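Uncharacterized protein PA2218 (Pseudomonas aeruginosa, PDB 2HDW) is of unknown function but adopts the alpha/beta hydrolase fold and probably acts as a hydrolase. Local coordinates at residues Phe161-Pro166 with Glu171-Ile176; Ala64-Arg69 with Met120-Phe125; Gly124-Ala129 with Pro166-Glu171. All blocks are in the same frame, centred on the assembly; numbering follows the deposited sequence.

Interaction 1 (Phe161-Pro166 with Glu171-Ile176)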
ATOM      1  N   PHE A 161     -14.016   1.689   8.671  1.00 13.94           N
ATOM      2  CA  PHE A 161     -14.237   3.098   8.967  1.00 15.20           C
ATOM      3  C   PHE A 161     -14.953   3.866   7.872  1.00 15.04           C
ATOM      4  O   PHE A 161     -15.969   4.511   8.120  1.00 14.36           O
ATOM      5  CB  PHE A 161     -12.913   3.799   9.271  1.00 14.91           C
ATOM      6  CG  PHE A 161     -13.073   5.254   9.606  1.00 15.50           C
ATOM      7  CD1 PHE A 161     -13.458   5.648  10.881  1.00 16.72           C
ATOM      8  CD2 PHE A 161     -12.888   6.227   8.630  1.00 15.89           C
ATOM      9  CE1 PHE A 161     -13.659   6.993  11.182  1.00 16.74           C
ATOM     10  CE2 PHE A 161     -13.087   7.575   8.918  1.00 15.40           C
ATOM     11  CZ  PHE A 161     -13.474   7.957  10.198  1.00 15.72           C
ATOM     12  N   ILE A 162     -14.417   3.801   6.661  1.00 15.38           N
ATOM     13  CA  ILE A 162     -15.003   4.517   5.539  1.00 14.63           C
ATOM     14  C   ILE A 162     -16.474   4.130   5.353  1.00 16.62           C
ATOM     15  O   ILE A 162     -17.293   4.959   4.964  1.00 15.79           O
ATOM     16  CB  ILE A 162     -14.179   4.256   4.243  1.00 14.64           C
ATOM     17  CG1 ILE A 162     -14.398   5.391   3.240  1.00 15.32           C
ATOM     18  CG2 ILE A 162     -14.568   2.919   3.618  1.00 12.08           C
ATOM     19  CD1 ILE A 162     -13.286   5.508   2.216  1.00 12.25           C
ATOM     20  N   SER A 163     -16.800   2.881   5.676  1.00 18.15           N
ATOM     21  CA  SER A 163     -18.159   2.341   5.551  1.00 19.14           C
ATOM     22  C   SER A 163     -19.216   2.997   6.420  1.00 19.54           C
ATOM     23  O   SER A 163     -20.374   3.102   6.016  1.00 20.48           O
ATOM     24  CB  SER A 163     -18.175   0.841   5.875  1.00 18.74           C
ATOM     25  OG  SER A 163     -17.491   0.096   4.895  1.00 18.43           O
ATOM     26  N   LEU A 164     -18.831   3.415   7.620  1.00 19.47           N
ATOM     27  CA  LEU A 164     -19.779   4.021   8.542  1.00 19.88           C
ATOM     28  C   LEU A 164     -19.980   5.523   8.368  1.00 18.79           C
ATOM     29  O   LEU A 164     -20.815   6.119   9.050  1.00 19.01           O
ATOM     30  CB  LEU A 164     -19.361   3.720   9.985  1.00 22.36           C
ATOM     31  CG  LEU A 164     -19.154   2.234  10.314  1.00 25.74           C
ATOM     32  CD1 LEU A 164     -19.012   2.073  11.822  1.00 23.37           C
ATOM     33  CD2 LEU A 164     -20.330   1.402   9.800  1.00 23.12           C
ATOM     34  N   LEU A 165     -19.222   6.133   7.461  1.00 15.73           N
ATOM     35  CA  LEU A 165     -19.345   7.564   7.216  1.00 15.95           C
ATOM     36  C   LEU A 165     -20.729   7.923   6.685  1.00 16.05           C
ATOM     37  O   LEU A 165     -21.268   7.246   5.809  1.00 16.14           O
ATOM     38  CB  LEU A 165     -18.284   8.037   6.218  1.00 14.77           C
ATOM     39  CG  LEU A 165     -16.838   8.041   6.712  1.00 15.50           C
ATOM     40  CD1 LEU A 165     -15.933   8.498   5.591  1.00 14.31           C
ATOM     41  CD2 LEU A 165     -16.698   8.964   7.915  1.00 14.78           C
ATOM     42  N   PRO A 166     -21.326   8.997   7.213  1.00 16.76           N
ATOM     43  CA  PRO A 166     -22.655   9.394   6.743  1.00 16.96           C
ATOM     44  C   PRO A 166     -22.689   9.771   5.263  1.00 16.98           C
ATOM     45  O   PRO A 166     -23.731   9.680   4.619  1.00 16.50           O
ATOM     46  CB  PRO A 166     -23.011  10.565   7.663  1.00 18.41           C
ATOM     47  CG  PRO A 166     -21.680  11.112   8.077  1.00 19.28           C
ATOM     48  CD  PRO A 166     -20.877   9.856   8.321  1.00 18.48           C
ATOM     49  N   GLU A 171     -22.262  -0.027   0.509  1.00 11.15           N
ATOM     50  CA  GLU A 171     -22.366  -1.053  -0.526  1.00 11.39           C
ATOM     51  C   GLU A 171     -21.602  -0.677  -1.802  1.00 12.56           C
ATOM     52  O   GLU A 171     -21.567  -1.454  -2.764  1.00 11.29           O
ATOM     53  CB  GLU A 171     -23.840  -1.312  -0.873  1.00 15.29           C
ATOM     54  CG  GLU A 171     -24.610  -2.146   0.155  1.00 17.07           C
ATOM     55  CD  GLU A 171     -24.033  -3.546   0.321  1.00 21.18           C
ATOM     56  OE1 GLU A 171     -23.572  -4.119  -0.688  1.00 22.22           O
ATOM     57  OE2 GLU A 171     -24.052  -4.080   1.452  1.00 21.93           O
ATOM     58  N   ARG A 172     -20.984   0.502  -1.808  1.00 10.44           N
ATOM     59  CA  ARG A 172     -20.242   0.973  -2.980  1.00 11.00           C
ATOM     60  C   ARG A 172     -18.785   1.270  -2.623  1.00 10.05           C
ATOM     61  O   ARG A 172     -18.307   2.387  -2.814  1.00 10.45           O
ATOM     62  CB  ARG A 172     -20.914   2.235  -3.538  1.00 10.68           C
ATOM     63  CG  ARG A 172     -22.421   2.092  -3.779  1.00 11.33           C
ATOM     64  CD  ARG A 172     -23.041   3.397  -4.285  1.00 13.02           C
ATOM     65  NE  ARG A 172     -22.504   3.783  -5.589  1.00 15.71           N
ATOM     66  CZ  ARG A 172     -22.676   4.975  -6.160  1.00 17.94           C
ATOM     67  NH1 ARG A 172     -23.380   5.920  -5.548  1.00 18.64           N
ATOM     68  NH2 ARG A 172     -22.132   5.226  -7.342  1.00 18.92           N
ATOM     69  N   ILE A 173     -18.084   0.263  -2.111  1.00 10.31           N
ATOM     70  CA  ILE A 173     -16.688   0.425  -1.697  1.00  9.76           C
ATOM     71  C   ILE A 173     -15.705  -0.359  -2.558  1.00  9.88           C
ATOM     72  O   ILE A 173     -15.925  -1.530  -2.874  1.00  8.95           O
ATOM     73  CB  ILE A 173     -16.474  -0.037  -0.228  1.00  9.82           C
ATOM     74  CG1 ILE A 173     -17.463   0.668   0.705  1.00 11.44           C
ATOM     75  CG2 ILE A 173     -15.029   0.241   0.208  1.00  8.46           C
ATOM     76  CD1 ILE A 173     -17.334   2.157   0.721  1.00 14.88           C
ATOM     77  N   GLY A 174     -14.616   0.307  -2.927  1.00 10.01           N
ATOM     78  CA  GLY A 174     -13.571  -0.321  -3.710  1.00  9.23           C
ATOM     79  C   GLY A 174     -12.247  -0.023  -3.034  1.00  9.54           C
ATOM     80  O   GLY A 174     -12.195   0.753  -2.072  1.00  8.27           O
ATOM     81  N   VAL A 175     -11.174  -0.647  -3.508  1.00 10.53           N
ATOM     82  CA  VAL A 175      -9.860  -0.391  -2.939  1.00  9.43           C
ATOM     83  C   VAL A 175      -8.787  -0.312  -4.011  1.00 10.17           C
ATOM     84  O   VAL A 175      -8.919  -0.909  -5.080  1.00  9.55           O
ATOM     85  CB  VAL A 175      -9.424  -1.481  -1.932  1.00 11.07           C
ATOM     86  CG1 VAL A 175     -10.327  -1.468  -0.709  1.00  8.36           C
ATOM     87  CG2 VAL A 175      -9.430  -2.841  -2.601  1.00 12.79           C
ATOM     88  N   ILE A 176      -7.735   0.451  -3.726  1.00 10.00           N
ATOM     89  CA  ILE A 176      -6.607   0.559  -4.644  1.00 10.09           C
ATOM     90  C   ILE A 176      -5.343   0.191  -3.863  1.00 10.50           C
ATOM     91  O   ILE A 176      -5.067   0.770  -2.809  1.00 11.01           O
ATOM     92  CB  ILE A 176      -6.435   1.992  -5.212  1.00 10.57           C
ATOM     93  CG1 ILE A 176      -7.634   2.374  -6.084  1.00  8.39           C
ATOM     94  CG2 ILE A 176      -5.162   2.056  -6.065  1.00  9.88           C
ATOM     95  CD1 ILE A 176      -7.631   3.836  -6.521  1.00  8.43           C
TER
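I162 and I173 meet between the C-terminal end of helix 148-164 and the start of strand 173-178, where an alpha/beta hydrolase fold packs this helix on its central sheet. The helix and strand belong to a beta-alpha-beta crossover that leaves strand 126-130 and re-enters the sheet beyond strand 96-102. Both CB bonds aim at the opposing segment, yet the two side chains run antiparallel alongside each other, so the apolar contact narrows to one pair of methyls, I162 CG2 and I173 CD1, 4.1 Å apart. In I162 the other branch, CG1, stands anti to the backbone N (chi1 -157°), which leaves CG2 to face the strand. I173 is folded rather than extended (chi2 -61°), and this bend carries its CD1 toward the helix. A98 of the intervening strand touches both isoleucines, and I162 also reaches V100, so I162 is packed over the sheet beside I173. S163 borders the contact. Its hydroxyl makes a hydrogen bond to V159 O, one turn back in the helix, which satisfies a polar group in a buried setting, while S163 OG comes within 4.2 Å of I173 CG1.

Interaction 2 (Ala64-Arg69 with Met120-Phe125)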
ATOM      1  N   ALA A  64      -8.257  22.464  -3.784  1.00 21.08           N
ATOM      2  CA  ALA A  64      -9.351  23.341  -3.388  1.00 21.28           C
ATOM      3  C   ALA A  64     -10.707  22.703  -3.669  1.00 21.19           C
ATOM      4  O   ALA A  64     -11.729  23.179  -3.190  1.00 23.19           O
ATOM      5  CB  ALA A  64      -9.241  24.675  -4.122  1.00 22.44           C
ATOM      6  N   LYS A  65     -10.713  21.626  -4.445  1.00 20.79           N
ATOM      7  CA  LYS A  65     -11.954  20.948  -4.786  1.00 20.61           C
ATOM      8  C   LYS A  65     -12.342  19.851  -3.796  1.00 19.91           C
ATOM      9  O   LYS A  65     -13.344  19.166  -3.981  1.00 19.62           O
ATOM     10  CB  LYS A  65     -11.853  20.348  -6.191  1.00 22.17           C
ATOM     11  CG  LYS A  65     -11.699  21.382  -7.292  1.00 25.44           C
ATOM     12  CD  LYS A  65     -11.881  20.754  -8.663  1.00 27.68           C
ATOM     13  CE  LYS A  65     -11.889  21.813  -9.761  1.00 29.56           C
ATOM     14  NZ  LYS A  65     -12.171  21.220 -11.099  1.00 30.00           N
ATOM     15  N   VAL A  66     -11.562  19.688  -2.737  1.00 18.33           N
ATOM     16  CA  VAL A  66     -11.859  18.644  -1.770  1.00 18.95           C
ATOM     17  C   VAL A  66     -11.850  19.139  -0.331  1.00 18.17           C
ATOM     18  O   VAL A  66     -11.230  20.152  -0.017  1.00 18.26           O
ATOM     19  CB  VAL A  66     -10.845  17.482  -1.900  1.00 20.06           C
ATOM     20  CG1 VAL A  66     -11.193  16.373  -0.935  1.00 23.12           C
ATOM     21  CG2 VAL A  66     -10.842  16.958  -3.329  1.00 20.20           C
ATOM     22  N   GLU A  67     -12.564  18.420   0.528  1.00 18.08           N
ATOM     23  CA  GLU A  67     -12.628  18.727   1.949  1.00 18.62           C
ATOM     24  C   GLU A  67     -11.767  17.662   2.608  1.00 18.46           C
ATOM     25  O   GLU A  67     -11.980  16.469   2.395  1.00 18.63           O
ATOM     26  CB  GLU A  67     -14.058  18.614   2.469  1.00 21.49           C
ATOM     27  CG  GLU A  67     -15.017  19.650   1.919  1.00 26.16           C
ATOM     28  CD  GLU A  67     -16.437  19.453   2.430  1.00 27.98           C
ATOM     29  OE1 GLU A  67     -17.309  20.278   2.086  1.00 30.78           O
ATOM     30  OE2 GLU A  67     -16.679  18.473   3.173  1.00 27.65           O
ATOM     31  N   HIS A  68     -10.802  18.091   3.410  1.00 17.73           N
ATOM     32  CA  HIS A  68      -9.904  17.155   4.063  1.00 17.94           C
ATOM     33  C   HIS A  68      -9.826  17.263   5.578  1.00 19.18           C
ATOM     34  O   HIS A  68      -9.930  18.353   6.144  1.00 17.25           O
ATOM     35  CB  HIS A  68      -8.493  17.306   3.489  1.00 17.47           C
ATOM     36  CG  HIS A  68      -7.435  16.679   4.340  1.00 18.58           C
ATOM     37  ND1 HIS A  68      -6.953  17.276   5.485  1.00 19.41           N
ATOM     38  CD2 HIS A  68      -6.824  15.472   4.258  1.00 17.79           C
ATOM     39  CE1 HIS A  68      -6.091  16.464   6.072  1.00 19.37           C
ATOM     40  NE2 HIS A  68      -5.996  15.362   5.348  1.00 18.70           N
ATOM     41  N   ARG A  69      -9.630  16.112   6.217  1.00 19.62           N
ATOM     42  CA  ARG A  69      -9.481  16.025   7.667  1.00 18.66           C
ATOM     43  C   ARG A  69      -8.860  14.668   8.012  1.00 17.68           C
ATOM     44  O   ARG A  69      -8.986  13.703   7.247  1.00 15.74           O
ATOM     45  CB  ARG A  69     -10.831  16.212   8.376  1.00 21.85           C
ATOM     46  CG  ARG A  69     -11.812  15.048   8.281  1.00 21.88           C
ATOM     47  CD  ARG A  69     -12.980  15.296   9.236  1.00 24.43           C
ATOM     48  NE  ARG A  69     -13.687  14.075   9.624  1.00 26.23           N
ATOM     49  CZ  ARG A  69     -14.660  13.509   8.918  1.00 27.12           C
ATOM     50  NH1 ARG A  69     -15.057  14.054   7.773  1.00 27.74           N
ATOM     51  NH2 ARG A  69     -15.238  12.397   9.360  1.00 23.75           N
ATOM     52  N   MET A 120      -8.600  10.998  -6.660  1.00 11.77           N
ATOM     53  CA  MET A 120      -9.842  10.271  -6.877  1.00 12.28           C
ATOM     54  C   MET A 120     -11.013  10.982  -6.200  1.00 12.22           C
ATOM     55  O   MET A 120     -12.159  10.863  -6.635  1.00  9.83           O
ATOM     56  CB  MET A 120      -9.698   8.828  -6.390  1.00 12.35           C
ATOM     57  CG  MET A 120      -8.761   7.996  -7.276  1.00 11.36           C
ATOM     58  SD  MET A 120      -9.319   7.863  -9.008  1.00  2.49           S
ATOM     59  CE  MET A 120     -10.732   6.948  -8.782  1.00  8.27           C
ATOM     60  N   ALA A 121     -10.721  11.739  -5.145  1.00 13.47           N
ATOM     61  CA  ALA A 121     -11.764  12.500  -4.459  1.00 13.67           C
ATOM     62  C   ALA A 121     -12.219  13.622  -5.399  1.00 14.55           C
ATOM     63  O   ALA A 121     -13.371  14.044  -5.365  1.00 13.43           O
ATOM     64  CB  ALA A 121     -11.226  13.082  -3.169  1.00 12.75           C
ATOM     65  N   GLU A 122     -11.307  14.110  -6.234  1.00 15.13           N
ATOM     66  CA  GLU A 122     -11.665  15.151  -7.193  1.00 16.97           C
ATOM     67  C   GLU A 122     -12.509  14.505  -8.285  1.00 16.91           C
ATOM     68  O   GLU A 122     -13.225  15.190  -9.019  1.00 16.85           O
ATOM     69  CB  GLU A 122     -10.421  15.772  -7.834  1.00 20.27           C
ATOM     70  CG  GLU A 122      -9.474  16.470  -6.874  1.00 22.58           C
ATOM     71  CD  GLU A 122      -8.364  17.207  -7.603  1.00 26.48           C
ATOM     72  OE1 GLU A 122      -7.752  16.609  -8.513  1.00 25.66           O
ATOM     73  OE2 GLU A 122      -8.100  18.382  -7.267  1.00 27.11           O
ATOM     74  N   ARG A 123     -12.414  13.181  -8.391  1.00 16.68           N
ATOM     75  CA  ARG A 123     -13.161  12.433  -9.398  1.00 16.63           C
ATOM     76  C   ARG A 123     -14.541  12.008  -8.887  1.00 16.39           C
ATOM     77  O   ARG A 123     -15.223  11.215  -9.531  1.00 17.13           O
ATOM     78  CB  ARG A 123     -12.376  11.191  -9.838  1.00 17.82           C
ATOM     79  CG  ARG A 123     -10.966  11.474 -10.338  1.00 19.77           C
ATOM     80  CD  ARG A 123     -10.972  12.386 -11.551  1.00 21.19           C
ATOM     81  NE  ARG A 123      -9.624  12.798 -11.945  1.00 23.06           N
ATOM     82  CZ  ARG A 123      -8.976  12.343 -13.014  1.00 20.29           C
ATOM     83  NH1 ARG A 123      -9.545  11.449 -13.815  1.00 20.45           N
ATOM     84  NH2 ARG A 123      -7.761  12.795 -13.290  1.00 19.29           N
ATOM     85  N   GLY A 124     -14.940  12.519  -7.724  1.00 16.26           N
ATOM     86  CA  GLY A 124     -16.255  12.190  -7.188  1.00 14.81           C
ATOM     87  C   GLY A 124     -16.365  11.083  -6.154  1.00 15.66           C
ATOM     88  O   GLY A 124     -17.473  10.708  -5.769  1.00 16.06           O
ATOM     89  N   PHE A 125     -15.238  10.549  -5.691  1.00 14.07           N
ATOM     90  CA  PHE A 125     -15.281   9.480  -4.693  1.00 11.74           C
ATOM     91  C   PHE A 125     -14.876   9.986  -3.308  1.00 11.07           C
ATOM     92  O   PHE A 125     -14.151  10.968  -3.182  1.00  9.42           O
ATOM     93  CB  PHE A 125     -14.330   8.338  -5.098  1.00 12.85           C
ATOM     94  CG  PHE A 125     -14.654   7.709  -6.433  1.00 11.05           C
ATOM     95  CD1 PHE A 125     -15.508   6.613  -6.514  1.00 10.95           C
ATOM     96  CD2 PHE A 125     -14.122   8.227  -7.612  1.00 11.97           C
ATOM     97  CE1 PHE A 125     -15.826   6.037  -7.751  1.00 11.58           C
ATOM     98  CE2 PHE A 125     -14.437   7.659  -8.859  1.00 10.96           C
ATOM     99  CZ  PHE A 125     -15.289   6.564  -8.924  1.00 11.54           C
TER
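The carboxylate of E122 is the flat group at the outer margin, approached by K65: CB of K65 lies 4.4 Å from OE2 of E122, obliquely to the carboxylate plane. OE2 is hydrogen-bonded to S63 OG, which also bonds to K65 N, so S63 links the carboxylate to the chain entering strand 66-74. K65 NZ remains 6.3 Å from E122 OE2, too far for a salt bridge. A second flat group, the F125 ring, has M120 O at its edge and in its plane, while F363 and D364 of helix 356-366 also touch it. This end of helix 112-122 is a Schellman motif: F125 N bonds to M120 O and G124 N to A121 O, with G124 at positive phi (97°) as the C-prime residue. The terminus so formed packs beside the outermost strand of the alpha/beta hydrolase sheet through V66. With CG1 of V66 anti to its backbone N (chi1 -178°), both methyls rest on A121 CB from the same side, CG2 at 3.9 Å and CG1 at 4.0 Å. V66 CG2 also meets E122 CG at 3.8 Å, the valine side chain lying roughly perpendicular to that of E122. Y86 of the adjoining strand 80-88 touches V66 and A121 alike.

Interaction 3 (Gly124-Ala129 with Pro166-Glu171)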
ATOM      1  N   GLY A 124     -14.940  12.519  -7.724  1.00 16.26           N
ATOM      2  CA  GLY A 124     -16.255  12.190  -7.188  1.00 14.81           C
ATOM      3  C   GLY A 124     -16.365  11.083  -6.154  1.00 15.66           C
ATOM      4  O   GLY A 124     -17.473  10.708  -5.769  1.00 16.06           O
ATOM      5  N   PHE A 125     -15.238  10.549  -5.691  1.00 14.07           N
ATOM      6  CA  PHE A 125     -15.281   9.480  -4.693  1.00 11.74           C
ATOM      7  C   PHE A 125     -14.876   9.986  -3.308  1.00 11.07           C
ATOM      8  O   PHE A 125     -14.151  10.968  -3.182  1.00  9.42           O
ATOM      9  CB  PHE A 125     -14.330   8.338  -5.098  1.00 12.85           C
ATOM     10  CG  PHE A 125     -14.654   7.709  -6.433  1.00 11.05           C
ATOM     11  CD1 PHE A 125     -15.508   6.613  -6.514  1.00 10.95           C
ATOM     12  CD2 PHE A 125     -14.122   8.227  -7.612  1.00 11.97           C
ATOM     13  CE1 PHE A 125     -15.826   6.037  -7.751  1.00 11.58           C
ATOM     14  CE2 PHE A 125     -14.437   7.659  -8.859  1.00 10.96           C
ATOM     15  CZ  PHE A 125     -15.289   6.564  -8.924  1.00 11.54           C
ATOM     16  N   VAL A 126     -15.372   9.325  -2.270  1.00 11.43           N
ATOM     17  CA  VAL A 126     -14.978   9.661  -0.908  1.00 11.47           C
ATOM     18  C   VAL A 126     -13.753   8.762  -0.769  1.00 10.92           C
ATOM     19  O   VAL A 126     -13.842   7.574  -1.061  1.00 11.35           O
ATOM     20  CB  VAL A 126     -16.034   9.230   0.123  1.00 11.69           C
ATOM     21  CG1 VAL A 126     -15.435   9.269   1.517  1.00 11.72           C
ATOM     22  CG2 VAL A 126     -17.249  10.143   0.042  1.00 10.27           C
ATOM     23  N   THR A 127     -12.619   9.307  -0.340  1.00 11.64           N
ATOM     24  CA  THR A 127     -11.413   8.489  -0.242  1.00 12.14           C
ATOM     25  C   THR A 127     -10.672   8.555   1.081  1.00 13.01           C
ATOM     26  O   THR A 127     -10.839   9.488   1.869  1.00 13.70           O
ATOM     27  CB  THR A 127     -10.423   8.840  -1.361  1.00 10.67           C
ATOM     28  OG1 THR A 127      -9.983  10.192  -1.197  1.00 11.21           O
ATOM     29  CG2 THR A 127     -11.090   8.689  -2.724  1.00 10.51           C
ATOM     30  N   LEU A 128      -9.826   7.555   1.298  1.00 13.20           N
ATOM     31  CA  LEU A 128      -9.064   7.453   2.527  1.00 13.95           C
ATOM     32  C   LEU A 128      -7.679   6.844   2.277  1.00 14.69           C
ATOM     33  O   LEU A 128      -7.563   5.780   1.668  1.00 17.01           O
ATOM     34  CB  LEU A 128      -9.857   6.585   3.509  1.00 14.94           C
ATOM     35  CG  LEU A 128      -9.409   6.378   4.954  1.00 17.68           C
ATOM     36  CD1 LEU A 128      -9.419   7.708   5.702  1.00 20.29           C
ATOM     37  CD2 LEU A 128     -10.355   5.389   5.626  1.00 17.57           C
ATOM     38  N   ALA A 129      -6.638   7.536   2.734  1.00 13.22           N
ATOM     39  CA  ALA A 129      -5.259   7.063   2.617  1.00 10.88           C
ATOM     40  C   ALA A 129      -4.834   6.852   4.070  1.00 12.15           C
ATOM     41  O   ALA A 129      -4.926   7.769   4.887  1.00 10.95           O
ATOM     42  CB  ALA A 129      -4.377   8.122   1.940  1.00 13.04           C
ATOM     43  N   PRO A 166     -21.326   8.997   7.213  1.00 16.76           N
ATOM     44  CA  PRO A 166     -22.655   9.394   6.743  1.00 16.96           C
ATOM     45  C   PRO A 166     -22.689   9.771   5.263  1.00 16.98           C
ATOM     46  O   PRO A 166     -23.731   9.680   4.619  1.00 16.50           O
ATOM     47  CB  PRO A 166     -23.011  10.565   7.663  1.00 18.41           C
ATOM     48  CG  PRO A 166     -21.680  11.112   8.077  1.00 19.28           C
ATOM     49  CD  PRO A 166     -20.877   9.856   8.321  1.00 18.48           C
ATOM     50  N   GLU A 167     -21.543  10.171   4.718  1.00 16.31           N
ATOM     51  CA  GLU A 167     -21.472  10.570   3.316  1.00 16.49           C
ATOM     52  C   GLU A 167     -21.269   9.408   2.349  1.00 16.02           C
ATOM     53  O   GLU A 167     -21.341   9.591   1.135  1.00 16.12           O
ATOM     54  CB  GLU A 167     -20.337  11.580   3.104  1.00 16.55           C
ATOM     55  CG  GLU A 167     -20.461  12.869   3.899  1.00 18.41           C
ATOM     56  CD  GLU A 167     -19.977  12.737   5.334  1.00 20.63           C
ATOM     57  OE1 GLU A 167     -19.555  11.630   5.736  1.00 17.87           O
ATOM     58  OE2 GLU A 167     -20.015  13.750   6.064  1.00 19.64           O
ATOM     59  N   VAL A 168     -21.037   8.210   2.875  1.00 15.76           N
ATOM     60  CA  VAL A 168     -20.789   7.070   2.008  1.00 15.66           C
ATOM     61  C   VAL A 168     -21.840   5.975   2.017  1.00 13.82           C
ATOM     62  O   VAL A 168     -22.571   5.789   2.992  1.00 11.69           O
ATOM     63  CB  VAL A 168     -19.429   6.394   2.338  1.00 18.24           C
ATOM     64  CG1 VAL A 168     -18.333   7.441   2.475  1.00 18.40           C
ATOM     65  CG2 VAL A 168     -19.554   5.579   3.601  1.00 21.03           C
ATOM     66  N   ASN A 169     -21.897   5.256   0.903  1.00 11.74           N
ATOM     67  CA  ASN A 169     -22.802   4.130   0.737  1.00 12.76           C
ATOM     68  C   ASN A 169     -21.930   2.892   0.944  1.00 12.05           C
ATOM     69  O   ASN A 169     -21.164   2.519   0.059  1.00 12.07           O
ATOM     70  CB  ASN A 169     -23.389   4.115  -0.677  1.00 12.09           C
ATOM     71  CG  ASN A 169     -24.381   2.985  -0.882  1.00 15.50           C
ATOM     72  OD1 ASN A 169     -24.179   1.877  -0.391  1.00 15.90           O
ATOM     73  ND2 ASN A 169     -25.454   3.257  -1.620  1.00 14.37           N
ATOM     74  N   ARG A 170     -22.042   2.262   2.110  1.00 12.46           N
ATOM     75  CA  ARG A 170     -21.234   1.085   2.431  1.00 12.69           C
ATOM     76  C   ARG A 170     -21.267  -0.042   1.390  1.00 11.22           C
ATOM     77  O   ARG A 170     -20.400  -0.918   1.398  1.00  9.77           O
ATOM     78  CB  ARG A 170     -21.640   0.522   3.797  1.00 15.47           C
ATOM     79  CG  ARG A 170     -23.004  -0.167   3.829  1.00 17.67           C
ATOM     80  CD  ARG A 170     -23.382  -0.485   5.264  1.00 18.05           C
ATOM     81  NE  ARG A 170     -23.349   0.732   6.069  1.00 24.51           N
ATOM     82  CZ  ARG A 170     -23.405   0.764   7.397  1.00 25.49           C
ATOM     83  NH1 ARG A 170     -23.502  -0.364   8.093  1.00 23.31           N
ATOM     84  NH2 ARG A 170     -23.353   1.931   8.027  1.00 26.20           N
ATOM     85  N   GLU A 171     -22.262  -0.027   0.509  1.00 11.15           N
ATOM     86  CA  GLU A 171     -22.366  -1.053  -0.526  1.00 11.39           C
ATOM     87  C   GLU A 171     -21.602  -0.677  -1.802  1.00 12.56           C
ATOM     88  O   GLU A 171     -21.567  -1.454  -2.764  1.00 11.29           O
ATOM     89  CB  GLU A 171     -23.840  -1.312  -0.873  1.00 15.29           C
ATOM     90  CG  GLU A 171     -24.610  -2.146   0.155  1.00 17.07           C
ATOM     91  CD  GLU A 171     -24.033  -3.546   0.321  1.00 21.18           C
ATOM     92  OE1 GLU A 171     -23.572  -4.119  -0.688  1.00 22.22           O
ATOM     93  OE2 GLU A 171     -24.052  -4.080   1.452  1.00 21.93           O
TER
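V126 and V168 touch through a single methyl set against a branch point. V168 CG1 lies 3.6 Å from V126 CG1, and V126 CB and CG2 are scarcely farther from it, so one methyl seats against the whole fork of the other valine. The two side chains are set nearly square to each other. V168 presents this methyl because CG1 stands anti to its own carbonyl carbon (chi1 -47°). A lesser contact runs from V126 CG2 to E167 O, 4.3 Å apart. No hydrogen bond joins the segments: V126 pairs through its backbone with P97 and I99 of strand 96-102, which fixes it in the sheet, and V168 packs on A98 of the same strand. In the alpha/beta hydrolase fold this places residues 166-171 in the connection between helix 148-164 and strand 173-178, where the chain turns back toward the sheet. Further out, R95 NH1 donates to V168 O, and E167 rests on L87. The corner after V168 is shaped by an Asx turn: E171 N donates to N169 OD1 at 2.8 Å, with an N-H...O angle of 148°, in the carbonyl plane. On the sheet side, T127 OG1 is hydrogen-bonded to A117 O of helix 112-122, tying the strand to the helix that precedes it.

In the fold
All three contacts lie on the same side of the chain's centre and involve one eight-stranded mixed sheet. The centres of interactions 1 and 3 are about 5 Å apart; that of interaction 2 is about 10 Å from interaction 3 and 15 Å from interaction 1. Interaction 2 closes along the chain before interaction 1 opens, and shares G124 and F125 with interaction 3, where helix 112-122 gives way to strand 126-130. The segments of interactions 1 and 3 interleave and share P166 and E171; both lie on the path from strand 126-130 through helix 148-164 to strand 173-178. Together they join the outer strand 66-74, two successive helices and inner strands at one end of the hydrolase-type core.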